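PDB 6PWK: GGDEF and EAL domain-containing protein, which binds the second messenger c-di-GMP and probably acts as a receptor that controls large adhesins, and so cell adhesion and biofilm formation. Local coordinates for residues H302-V311 against Y345-K355. Numbering follows the deposited sequence.
With MG (magnesium ion), chain E.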
loop_
_atom_site.group_PDB
_atom_site.type_symbol
_atom_site.label_atom_id
_atom_site.label_comp_id
_atom_site.label_asym_id
_atom_site.label_seq_id
_atom_site.Cartn_x
_atom_site.Cartn_y
_atom_site.Cartn_z
ATOM N N HIS A 302 26.586 -1.163 10.727
ATOM C CA HIS A 302 25.483 -0.708 11.564
ATOM C C HIS A 302 24.452 -0.043 10.663
ATOM O O HIS A 302 24.783 0.885 9.918
ATOM C CB HIS A 302 25.963 0.269 12.639
ATOM C CG HIS A 302 26.819 -0.359 13.695
ATOM N ND1 HIS A 302 27.290 0.343 14.783
ATOM C CD2 HIS A 302 27.286 -1.622 13.832
ATOM C CE1 HIS A 302 28.011 -0.460 15.544
ATOM N NE2 HIS A 302 28.025 -1.659 14.989
ATOM N N PHE A 303 23.213 -0.517 10.721
ATOM C CA PHE A 303 22.133 0.036 9.916
ATOM C C PHE A 303 21.342 1.031 10.756
ATOM O O PHE A 303 20.721 0.653 11.753
ATOM C CB PHE A 303 21.229 -1.072 9.375
ATOM C CG PHE A 303 21.871 -1.892 8.293
ATOM C CD1 PHE A 303 21.886 -1.444 6.983
ATOM C CD2 PHE A 303 22.470 -3.106 8.586
ATOM C CE1 PHE A 303 22.482 -2.192 5.985
ATOM C CE2 PHE A 303 23.067 -3.860 7.592
ATOM C CZ PHE A 303 23.073 -3.403 6.290
ATOM N N GLU A 304 21.374 2.300 10.354
ATOM C CA GLU A 304 20.712 3.368 11.094
ATOM C C GLU A 304 19.280 3.494 10.588
ATOM O O GLU A 304 19.049 3.904 9.446
ATOM C CB GLU A 304 21.478 4.680 10.945
ATOM C CG GLU A 304 21.341 5.604 12.142
ATOM C CD GLU A 304 22.576 6.456 12.369
ATOM O OE1 GLU A 304 22.606 7.609 11.890
ATOM O OE2 GLU A 304 23.523 5.969 13.022
ATOM N N ILE A 305 18.325 3.146 11.436
ATOM C CA ILE A 305 16.909 3.099 11.081
ATOM C C ILE A 305 16.206 4.266 11.763
ATOM O O ILE A 305 16.367 4.445 12.976
ATOM C CB ILE A 305 16.266 1.762 11.493
ATOM C CG1 ILE A 305 16.993 0.598 10.816
ATOM C CG2 ILE A 305 14.792 1.752 11.147
ATOM C CD1 ILE A 305 16.533 -0.763 11.281
ATOM N N PRO A 306 15.433 5.074 11.036
ATOM C CA PRO A 306 14.746 6.202 11.674
ATOM C C PRO A 306 13.718 5.722 12.685
ATOM O O PRO A 306 13.128 4.648 12.545
ATOM C CB PRO A 306 14.076 6.925 10.496
ATOM C CG PRO A 306 14.792 6.433 9.274
ATOM C CD PRO A 306 15.179 5.024 9.589
ATOM N N GLU A 307 13.508 6.541 13.719
ATOM C CA GLU A 307 12.534 6.195 14.750
ATOM C C GLU A 307 11.132 6.053 14.171
ATOM O O GLU A 307 10.331 5.256 14.674
ATOM C CB GLU A 307 12.555 7.245 15.862
ATOM C CG GLU A 307 11.486 7.048 16.926
ATOM C CD GLU A 307 11.694 7.939 18.131
ATOM O OE1 GLU A 307 12.302 7.475 19.119
ATOM O OE2 GLU A 307 11.253 9.107 18.088
ATOM N N GLY A 308 10.821 6.804 13.112
ATOM C CA GLY A 308 9.514 6.689 12.487
ATOM C C GLY A 308 9.214 5.294 11.975
ATOM O O GLY A 308 8.050 4.888 11.921
ATOM N N CYS A 309 10.248 4.542 11.592
ATOM C CA CYS A 309 10.041 3.162 11.161
ATOM C C CYS A 309 9.496 2.309 12.296
ATOM O O CYS A 309 8.528 1.562 12.117
ATOM C CB CYS A 309 11.347 2.565 10.643
ATOM S SG CYS A 309 11.786 3.022 8.969
ATOM N N PHE A 310 10.111 2.405 13.475
ATOM C CA PHE A 310 9.752 1.513 14.571
ATOM C C PHE A 310 8.334 1.759 15.069
ATOM O O PHE A 310 7.660 0.817 15.503
ATOM C CB PHE A 310 10.748 1.668 15.721
ATOM C CG PHE A 310 12.134 1.187 15.397
ATOM C CD1 PHE A 310 12.477 -0.146 15.560
ATOM C CD2 PHE A 310 13.100 2.069 14.940
ATOM C CE1 PHE A 310 13.753 -0.591 15.268
ATOM C CE2 PHE A 310 14.376 1.631 14.647
ATOM C CZ PHE A 310 14.703 0.300 14.810
ATOM N N VAL A 311 7.858 3.002 15.016
ATOM C CA VAL A 311 6.539 3.302 15.564
ATOM C C VAL A 311 5.445 3.253 14.497
ATOM O O VAL A 311 4.282 3.002 14.823
ATOM C CB VAL A 311 6.554 4.665 16.285
ATOM C CG1 VAL A 311 7.943 4.971 16.828
ATOM C CG2 VAL A 311 6.060 5.786 15.377
ATOM N N TYR A 345 9.025 0.812 21.838
ATOM C CA TYR A 345 9.560 -0.134 20.866
ATOM C C TYR A 345 10.967 -0.583 21.226
ATOM O O TYR A 345 11.400 -1.655 20.788
ATOM C CB TYR A 345 9.554 0.494 19.474
ATOM C CG TYR A 345 10.437 1.721 19.362
ATOM C CD1 TYR A 345 11.777 1.613 19.002
ATOM C CD2 TYR A 345 9.932 2.989 19.621
ATOM C CE1 TYR A 345 12.584 2.728 18.902
ATOM C CE2 TYR A 345 10.732 4.111 19.522
ATOM C CZ TYR A 345 12.058 3.973 19.162
ATOM O OH TYR A 345 12.863 5.083 19.061
ATOM N N ILE A 346 11.693 0.225 22.001
ATOM C CA ILE A 346 13.057 -0.117 22.396
ATOM C C ILE A 346 13.082 -1.440 23.144
ATOM O O ILE A 346 13.977 -2.269 22.943
ATOM C CB ILE A 346 13.652 1.012 23.253
ATOM C CG1 ILE A 346 13.567 2.344 22.516
ATOM C CG2 ILE A 346 15.082 0.701 23.626
ATOM C CD1 ILE A 346 13.580 3.512 23.452
ATOM N N ASN A 347 12.106 -1.654 24.030
ATOM C CA ASN A 347 12.082 -2.872 24.830
ATOM C C ASN A 347 11.908 -4.105 23.952
ATOM O O ASN A 347 12.488 -5.162 24.229
ATOM C CB ASN A 347 10.966 -2.785 25.870
ATOM C CG ASN A 347 11.105 -3.824 26.963
ATOM O OD1 ASN A 347 12.211 -4.249 27.295
ATOM N ND2 ASN A 347 9.977 -4.239 27.533
ATOM N N GLU A 348 11.121 -3.988 22.880
ATOM C CA GLU A 348 10.894 -5.137 22.010
ATOM C C GLU A 348 12.049 -5.345 21.037
ATOM O O GLU A 348 12.486 -6.481 20.826
ATOM C CB GLU A 348 9.580 -4.968 21.243
ATOM C CG GLU A 348 9.221 -6.172 20.381
ATOM C CD GLU A 348 8.189 -5.850 19.317
ATOM O OE1 GLU A 348 7.440 -6.765 18.914
ATOM O OE2 GLU A 348 8.131 -4.683 18.879
ATOM N N PHE A 349 12.563 -4.266 20.448
ATOM C CA PHE A 349 13.565 -4.382 19.396
ATOM C C PHE A 349 14.990 -4.508 19.924
ATOM O O PHE A 349 15.815 -5.171 19.285
ATOM C CB PHE A 349 13.477 -3.180 18.451
ATOM C CG PHE A 349 12.311 -3.237 17.505
ATOM C CD1 PHE A 349 11.056 -2.804 17.899
ATOM C CD2 PHE A 349 12.472 -3.723 16.217
ATOM C CE1 PHE A 349 9.982 -2.856 17.028
ATOM C CE2 PHE A 349 11.403 -3.776 15.340
ATOM C CZ PHE A 349 10.156 -3.343 15.747
ATOM N N ARG A 350 15.298 -3.892 21.066
ATOM C CA ARG A 350 16.637 -3.915 21.648
ATOM C C ARG A 350 17.697 -3.474 20.640
ATOM O O ARG A 350 18.538 -4.275 20.231
ATOM C CB ARG A 350 16.981 -5.311 22.170
ATOM C CG ARG A 350 16.131 -5.802 23.330
ATOM C CD ARG A 350 16.613 -5.235 24.648
ATOM N NE ARG A 350 16.254 -6.102 25.766
ATOM C CZ ARG A 350 15.070 -6.091 26.367
ATOM N NH1 ARG A 350 14.123 -5.257 25.959
ATOM N NH2 ARG A 350 14.830 -6.914 27.379
ATOM N N PRO A 351 17.698 -2.209 20.220
ATOM C CA PRO A 351 18.714 -1.754 19.265
ATOM C C PRO A 351 20.093 -1.735 19.902
ATOM O O PRO A 351 20.249 -1.642 21.122
ATOM C CB PRO A 351 18.250 -0.347 18.892
ATOM C CG PRO A 351 17.471 0.114 20.072
ATOM C CD PRO A 351 16.792 -1.112 20.623
ATOM N N LYS A 352 21.111 -1.829 19.043
ATOM C CA LYS A 352 22.486 -1.770 19.528
ATOM C C LYS A 352 22.808 -0.395 20.098
ATOM O O LYS A 352 23.546 -0.281 21.084
ATOM C CB LYS A 352 23.460 -2.124 18.402
ATOM C CG LYS A 352 24.918 -2.190 18.835
ATOM C CD LYS A 352 25.820 -2.587 17.676
ATOM C CE LYS A 352 27.229 -2.894 18.153
ATOM N NZ LYS A 352 28.090 -3.410 17.053
ATOM N N TYR A 353 22.260 0.657 19.497
ATOM C CA TYR A 353 22.493 2.014 19.963
ATOM C C TYR A 353 21.257 2.856 19.687
ATOM O O TYR A 353 20.345 2.447 18.965
ATOM C CB TYR A 353 23.723 2.637 19.297
ATOM C CG TYR A 353 23.589 2.815 17.802
ATOM C CD1 TYR A 353 23.072 3.987 17.264
ATOM C CD2 TYR A 353 23.985 1.812 16.927
ATOM C CE1 TYR A 353 22.948 4.154 15.897
ATOM C CE2 TYR A 353 23.866 1.971 15.558
ATOM C CZ TYR A 353 23.348 3.144 15.049
ATOM O OH TYR A 353 23.229 3.306 13.688
ATOM N N VAL A 354 21.243 4.048 20.273
ATOM C CA VAL A 354 20.234 5.060 19.986
ATOM C C VAL A 354 20.957 6.379 19.749
ATOM O O VAL A 354 21.707 6.847 20.615
ATOM C CB VAL A 354 19.195 5.192 21.115
ATOM C CG1 VAL A 354 18.247 4.003 21.100
ATOM C CG2 VAL A 354 19.873 5.301 22.475
ATOM N N LYS A 355 20.763 6.957 18.569
ATOM C CA LYS A 355 21.319 8.261 18.236
ATOM C C LYS A 355 20.241 9.309 18.487
ATOM O O LYS A 355 19.185 9.278 17.849
ATOM C CB LYS A 355 21.802 8.299 16.787
ATOM C CG LYS A 355 22.747 9.450 16.478
ATOM C CD LYS A 355 23.488 9.221 15.169
ATOM C CE LYS A 355 24.331 7.955 15.226
ATOM N NZ LYS A 355 25.142 7.764 13.991
HETATM MG MG MG E . 21.541 9.145 10.806
#
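Glu304 meets two donors from strand 353-355 while also binding magnesium. Glu304 OE1 coordinates the magnesium ion at 2.2 Å, alongside Glu218, Asn272 and Asp334. OE2 accepts two bonds. Lys355 NZ forms a salt bridge to Glu304 OE2 from its syn side, at 2.6 Å. Tyr353 OH donates to the anti lone pair of Glu304 OE2, at 2.8 Å. The Tyr353 ring and the Glu304 carboxylate are 75° apart.

Lys352 has its CG turned away from the backbone N (chi1 -176°) and the rest of the chain extended. Lys352 NZ thereby donates a hydrogen bond to His302 NE2, 2.7 Å long. The amine lies 32° out of the imidazole plane. His216 hydrogen-bonds both His302 ND1 and Lys355 NZ, and the latter also has a salt bridge to Glu218 and a hydrogen bond to Gln410.

Tyr345 OH donates a hydrogen bond to Glu307 OE1, which lies at the edge of the tyrosine ring. Glu307 OE1 and OE2 also accept hydrogen bonds from Gly337 N and Asn339 N, respectively. Phe310 CB makes a CH-pi contact over one face of Tyr345. The Phe310 edge points into the Phe349 face in a T-shaped stack, centroids 4.8 Å apart.

In this EAL barrel site beside bound c-di-GMP, OE1 of Glu304 serves the metal and OE2 is held by two donors, consistent with a second shell that fixes the rotation of the metal-bound carboxylate.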